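Pyridoxine 4-oxidase (Mesorhizobium loti, PDB 4HA6) oxidises the 4-hydroxymethyl group of pyridoxine with oxygen, giving pyridoxal and hydrogen peroxide, as an FAD-dependent enzyme of the GMC oxidoreductase family. Local coordinates at residues A[118-130]-A[134-146]. Residues are numbered along the deposited sequence; the frame is centred on the assembly and turned at random.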
loop_
_atom_site.group_PDB
_atom_site.type_symbol
_atom_site.label_atom_id
_atom_site.label_comp_id
_atom_site.label_asym_id
_atom_site.label_seq_id
_atom_site.Cartn_x
_atom_site.Cartn_y
_atom_site.Cartn_z
ATOM N N LEU A 118 -3.204 18.634 1.320
ATOM C CA LEU A 118 -2.972 19.184 -0.024
ATOM C C LEU A 118 -1.548 19.763 -0.212
ATOM O O LEU A 118 -0.834 19.347 -1.134
ATOM C CB LEU A 118 -4.080 20.181 -0.394
ATOM C CG LEU A 118 -4.744 20.126 -1.769
ATOM C CD1 LEU A 118 -4.786 18.730 -2.356
ATOM C CD2 LEU A 118 -6.156 20.673 -1.645
ATOM N N PRO A 119 -1.104 20.671 0.685
ATOM C CA PRO A 119 0.281 21.151 0.537
ATOM C C PRO A 119 1.319 20.051 0.764
ATOM O O PRO A 119 2.452 20.188 0.305
ATOM C CB PRO A 119 0.421 22.191 1.657
ATOM C CG PRO A 119 -0.960 22.548 2.056
ATOM C CD PRO A 119 -1.794 21.328 1.814
ATOM N N VAL A 120 0.952 18.993 1.488
ATOM C CA VAL A 120 1.883 17.883 1.727
ATOM C C VAL A 120 2.071 17.046 0.461
ATOM O O VAL A 120 3.208 16.787 0.048
ATOM C CB VAL A 120 1.442 17.000 2.930
ATOM C CG1 VAL A 120 2.251 15.700 2.998
ATOM C CG2 VAL A 120 1.563 17.779 4.246
ATOM N N PHE A 121 0.963 16.632 -0.157
ATOM C CA PHE A 121 1.027 15.935 -1.445
ATOM C C PHE A 121 1.819 16.782 -2.453
ATOM O O PHE A 121 2.744 16.299 -3.099
ATOM C CB PHE A 121 -0.384 15.666 -1.974
ATOM C CG PHE A 121 -1.064 14.488 -1.334
ATOM C CD1 PHE A 121 -2.326 14.628 -0.766
ATOM C CD2 PHE A 121 -0.455 13.240 -1.312
ATOM C CE1 PHE A 121 -2.962 13.553 -0.175
ATOM C CE2 PHE A 121 -1.088 12.150 -0.716
ATOM C CZ PHE A 121 -2.350 12.316 -0.149
ATOM N N GLN A 122 1.462 18.056 -2.560
ATOM C CA GLN A 122 2.157 18.975 -3.458
ATOM C C GLN A 122 3.668 19.052 -3.221
ATOM O O GLN A 122 4.434 19.134 -4.178
ATOM C CB GLN A 122 1.521 20.373 -3.386
ATOM C CG GLN A 122 0.063 20.411 -3.862
ATOM C CD GLN A 122 -0.635 21.698 -3.477
ATOM O OE1 GLN A 122 -0.032 22.573 -2.868
ATOM N NE2 GLN A 122 -1.913 21.815 -3.822
ATOM N N ALA A 123 4.101 19.045 -1.958
ATOM C CA ALA A 123 5.540 19.047 -1.660
ATOM C C ALA A 123 6.216 17.760 -2.148
ATOM O O ALA A 123 7.413 17.749 -2.478
ATOM C CB ALA A 123 5.787 19.236 -0.171
ATOM N N ILE A 124 5.451 16.673 -2.188
ATOM C CA ILE A 124 5.996 15.385 -2.592
ATOM C C ILE A 124 6.101 15.269 -4.117
ATOM O O ILE A 124 7.074 14.716 -4.651
ATOM C CB ILE A 124 5.134 14.249 -2.029
ATOM C CG1 ILE A 124 5.483 14.012 -0.556
ATOM C CG2 ILE A 124 5.317 12.972 -2.845
ATOM C CD1 ILE A 124 4.405 13.291 0.232
ATOM N N GLU A 125 5.106 15.823 -4.806
ATOM C CA GLU A 125 4.915 15.575 -6.235
ATOM C C GLU A 125 5.726 16.459 -7.185
ATOM O O GLU A 125 5.851 17.670 -6.970
ATOM C CB GLU A 125 3.433 15.737 -6.554
ATOM C CG GLU A 125 2.609 14.666 -5.894
ATOM C CD GLU A 125 1.169 15.043 -5.753
ATOM O OE1 GLU A 125 0.784 16.151 -6.199
ATOM O OE2 GLU A 125 0.420 14.227 -5.188
ATOM N N ASP A 126 6.276 15.847 -8.233
ATOM C CA ASP A 126 6.667 16.611 -9.426
ATOM C C ASP A 126 5.726 16.191 -10.540
ATOM O O ASP A 126 5.958 15.173 -11.206
ATOM C CB ASP A 126 8.118 16.364 -9.846
ATOM C CG ASP A 126 8.533 17.211 -11.078
ATOM O OD1 ASP A 126 7.997 18.332 -11.265
ATOM O OD2 ASP A 126 9.400 16.753 -11.856
ATOM N N HIS A 127 4.667 16.978 -10.723
ATOM C CA HIS A 127 3.519 16.609 -11.552
ATOM C C HIS A 127 3.421 17.517 -12.783
ATOM O O HIS A 127 3.700 18.709 -12.692
ATOM C CB HIS A 127 2.247 16.750 -10.705
ATOM C CG HIS A 127 1.074 15.983 -11.226
ATOM N ND1 HIS A 127 0.305 16.424 -12.283
ATOM C CD2 HIS A 127 0.524 14.812 -10.823
ATOM C CE1 HIS A 127 -0.656 15.550 -12.519
ATOM N NE2 HIS A 127 -0.553 14.566 -11.642
ATOM N N PRO A 128 3.006 16.962 -13.937
ATOM C CA PRO A 128 2.908 17.804 -15.135
ATOM C C PRO A 128 1.825 18.881 -15.012
ATOM O O PRO A 128 1.898 19.871 -15.731
ATOM C CB PRO A 128 2.569 16.801 -16.248
ATOM C CG PRO A 128 1.971 15.635 -15.554
ATOM C CD PRO A 128 2.664 15.557 -14.220
ATOM N N LEU A 129 0.853 18.694 -14.118
ATOM C CA LEU A 129 -0.171 19.710 -13.854
ATOM C C LEU A 129 0.232 20.641 -12.701
ATOM O O LEU A 129 -0.549 21.493 -12.282
ATOM C CB LEU A 129 -1.508 19.040 -13.515
ATOM C CG LEU A 129 -2.548 18.690 -14.573
ATOM C CD1 LEU A 129 -1.923 18.457 -15.934
ATOM C CD2 LEU A 129 -3.346 17.468 -14.131
ATOM N N GLY A 130 1.441 20.466 -12.180
ATOM C CA GLY A 130 1.936 21.319 -11.114
ATOM C C GLY A 130 1.794 22.793 -11.447
ATOM O O GLY A 130 2.146 23.232 -12.546
ATOM N N ILE A 134 -3.421 22.500 -7.304
ATOM C CA ILE A 134 -3.877 21.199 -6.796
ATOM C C ILE A 134 -2.763 20.151 -6.795
ATOM O O ILE A 134 -2.518 19.477 -5.786
ATOM C CB ILE A 134 -5.081 20.668 -7.604
ATOM C CG1 ILE A 134 -6.263 21.634 -7.482
ATOM C CG2 ILE A 134 -5.484 19.293 -7.113
ATOM C CD1 ILE A 134 -7.378 21.406 -8.493
ATOM N N HIS A 135 -2.095 20.004 -7.933
ATOM C CA HIS A 135 -1.016 19.040 -8.036
ATOM C C HIS A 135 0.323 19.723 -7.754
ATOM O O HIS A 135 0.448 20.951 -7.887
ATOM C CB HIS A 135 -1.030 18.369 -9.413
ATOM C CG HIS A 135 -2.316 17.663 -9.727
ATOM N ND1 HIS A 135 -3.361 18.274 -10.390
ATOM C CD2 HIS A 135 -2.730 16.398 -9.463
ATOM C CE1 HIS A 135 -4.360 17.416 -10.521
ATOM N NE2 HIS A 135 -4.001 16.271 -9.965
ATOM N N GLY A 136 1.319 18.934 -7.357
ATOM C CA GLY A 136 2.601 19.490 -6.952
ATOM C C GLY A 136 3.551 19.748 -8.108
ATOM O O GLY A 136 3.527 19.061 -9.128
ATOM N N LYS A 137 4.396 20.753 -7.944
ATOM C CA LYS A 137 5.408 21.057 -8.940
ATOM C C LYS A 137 6.768 21.079 -8.259
ATOM O O LYS A 137 6.921 21.700 -7.207
ATOM C CB LYS A 137 5.120 22.417 -9.584
ATOM C CG LYS A 137 6.292 22.974 -10.402
ATOM C CD LYS A 137 5.980 24.369 -10.967
ATOM C CE LYS A 137 7.201 24.996 -11.646
ATOM N NZ LYS A 137 7.696 24.170 -12.788
ATOM N N GLY A 138 7.743 20.383 -8.841
ATOM C CA GLY A 138 9.121 20.464 -8.381
ATOM C C GLY A 138 9.450 19.611 -7.172
ATOM O O GLY A 138 10.465 19.841 -6.511
ATOM N N GLY A 139 8.593 18.640 -6.865
ATOM C CA GLY A 139 8.838 17.754 -5.737
ATOM C C GLY A 139 9.725 16.596 -6.155
ATOM O O GLY A 139 9.995 16.403 -7.348
ATOM N N PRO A 140 10.177 15.807 -5.180
ATOM C CA PRO A 140 11.166 14.760 -5.472
ATOM C C PRO A 140 10.611 13.541 -6.241
ATOM O O PRO A 140 11.395 12.836 -6.888
ATOM C CB PRO A 140 11.651 14.345 -4.077
ATOM C CG PRO A 140 10.536 14.698 -3.155
ATOM C CD PRO A 140 9.882 15.926 -3.742
ATOM N N LEU A 141 9.299 13.307 -6.172
ATOM C CA LEU A 141 8.668 12.129 -6.774
ATOM C C LEU A 141 7.997 12.493 -8.089
ATOM O O LEU A 141 6.962 13.170 -8.079
ATOM C CB LEU A 141 7.566 11.579 -5.844
ATOM C CG LEU A 141 7.352 10.075 -5.625
ATOM C CD1 LEU A 141 5.877 9.739 -5.362
ATOM C CD2 LEU A 141 7.939 9.209 -6.725
ATOM N N PRO A 142 8.564 12.031 -9.221
ATOM C CA PRO A 142 7.920 12.270 -10.518
ATOM C C PRO A 142 6.563 11.581 -10.589
ATOM O O PRO A 142 6.436 10.410 -10.211
ATOM C CB PRO A 142 8.876 11.607 -11.518
ATOM C CG PRO A 142 10.193 11.567 -10.820
ATOM C CD PRO A 142 9.866 11.355 -9.365
ATOM N N ILE A 143 5.554 12.308 -11.055
ATOM C CA ILE A 143 4.264 11.707 -11.363
ATOM C C ILE A 143 4.062 11.804 -12.877
ATOM O O ILE A 143 4.083 12.901 -13.446
ATOM C CB ILE A 143 3.082 12.425 -10.653
ATOM C CG1 ILE A 143 3.422 12.789 -9.199
ATOM C CG2 ILE A 143 1.790 11.585 -10.772
ATOM C CD1 ILE A 143 3.956 11.617 -8.352
ATOM N N HIS A 144 3.860 10.664 -13.528
ATOM C CA HIS A 144 3.705 10.641 -14.983
ATOM C C HIS A 144 2.246 10.405 -15.352
ATOM O O HIS A 144 1.581 9.547 -14.758
ATOM C CB HIS A 144 4.606 9.540 -15.561
ATOM C CG HIS A 144 4.429 9.289 -17.029
ATOM N ND1 HIS A 144 4.324 10.302 -17.961
ATOM C CD2 HIS A 144 4.375 8.127 -17.727
ATOM C CE1 HIS A 144 4.200 9.774 -19.167
ATOM N NE2 HIS A 144 4.229 8.457 -19.054
ATOM N N LEU A 145 1.750 11.180 -16.316
ATOM C CA LEU A 145 0.401 11.005 -16.851
ATOM C C LEU A 145 0.519 10.367 -18.232
ATOM O O LEU A 145 0.823 11.052 -19.208
ATOM C CB LEU A 145 -0.316 12.359 -16.983
ATOM C CG LEU A 145 -0.645 13.171 -15.723
ATOM C CD1 LEU A 145 -1.383 14.469 -16.053
ATOM C CD2 LEU A 145 -1.450 12.347 -14.738
ATOM N N PRO A 146 0.291 9.048 -18.321
ATOM C CA PRO A 146 0.488 8.383 -19.611
ATOM C C PRO A 146 -0.582 8.802 -20.612
ATOM O O PRO A 146 -1.732 9.007 -20.218
ATOM C CB PRO A 146 0.326 6.897 -19.263
ATOM C CG PRO A 146 0.570 6.811 -17.765
ATOM C CD PRO A 146 -0.042 8.091 -17.252
HETATM O O HOH W 1 6.522 20.630 -4.627
#
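His127 and His135 stack face to face, ring centroids 4.2 Å apart and planes 22° from parallel, and show how a returning chain can wrap one flat group. The His127 ring is the bump. His135 lies over one face, its CB also making a CH-pi contact, while CG2 of Ile143 and the methyls of Leu145 shape the rest of the hollow; CD2 of His127 approaches Ile143 CG2 to 3.5 Å. A hydrogen bond in the ring plane, Leu129 N to His127 ND1 (3.0 Å), fixes the ring's rotation within a type I turn. Leu145 CD1 fits beside Pro128 CG at 3.6 Å, and Leu129 runs alongside His135.

Glycines supply the complementary hollows. Gly136 lies so close beneath the helix end that its CA is 3.3 Å from Gln122 O; Gly139 lies close to the carbonyls of Ala123 and Ile124, and its N-H is hydrogen-bonded to Glu125 O. With CG anti to its carbonyl carbon (chi1 -67°), Glu125 extends past Gly136. Gly136 N donates a hydrogen bond to Glu125 OE1 (3.1 Å), nearly along the C-O axis, while Glu125 CG rests on CG1 of Ile143. The carboxylate is also held by Arg94 and Tyr92. Asp126 turns to the other face of the sheet, where OD1 takes the N-H of Gly138 from above the carboxylate plane and OD2 pairs with Arg188.

Backbone bonds, nearly straight from Asp126 N to Leu141 O (2.8 Å, 170°) and from Ile143 N to Asp126 O, make a small parallel pair, structural packing within the GMC oxidoreductase fold. Glu125 leaves helix 114-124 to start strand 125-126, beside strand 141-142; Leu141's side chain, about 9 Å from the bound FAD, packs against helices 195-199 (Trp199) and 490-506 (Leu494).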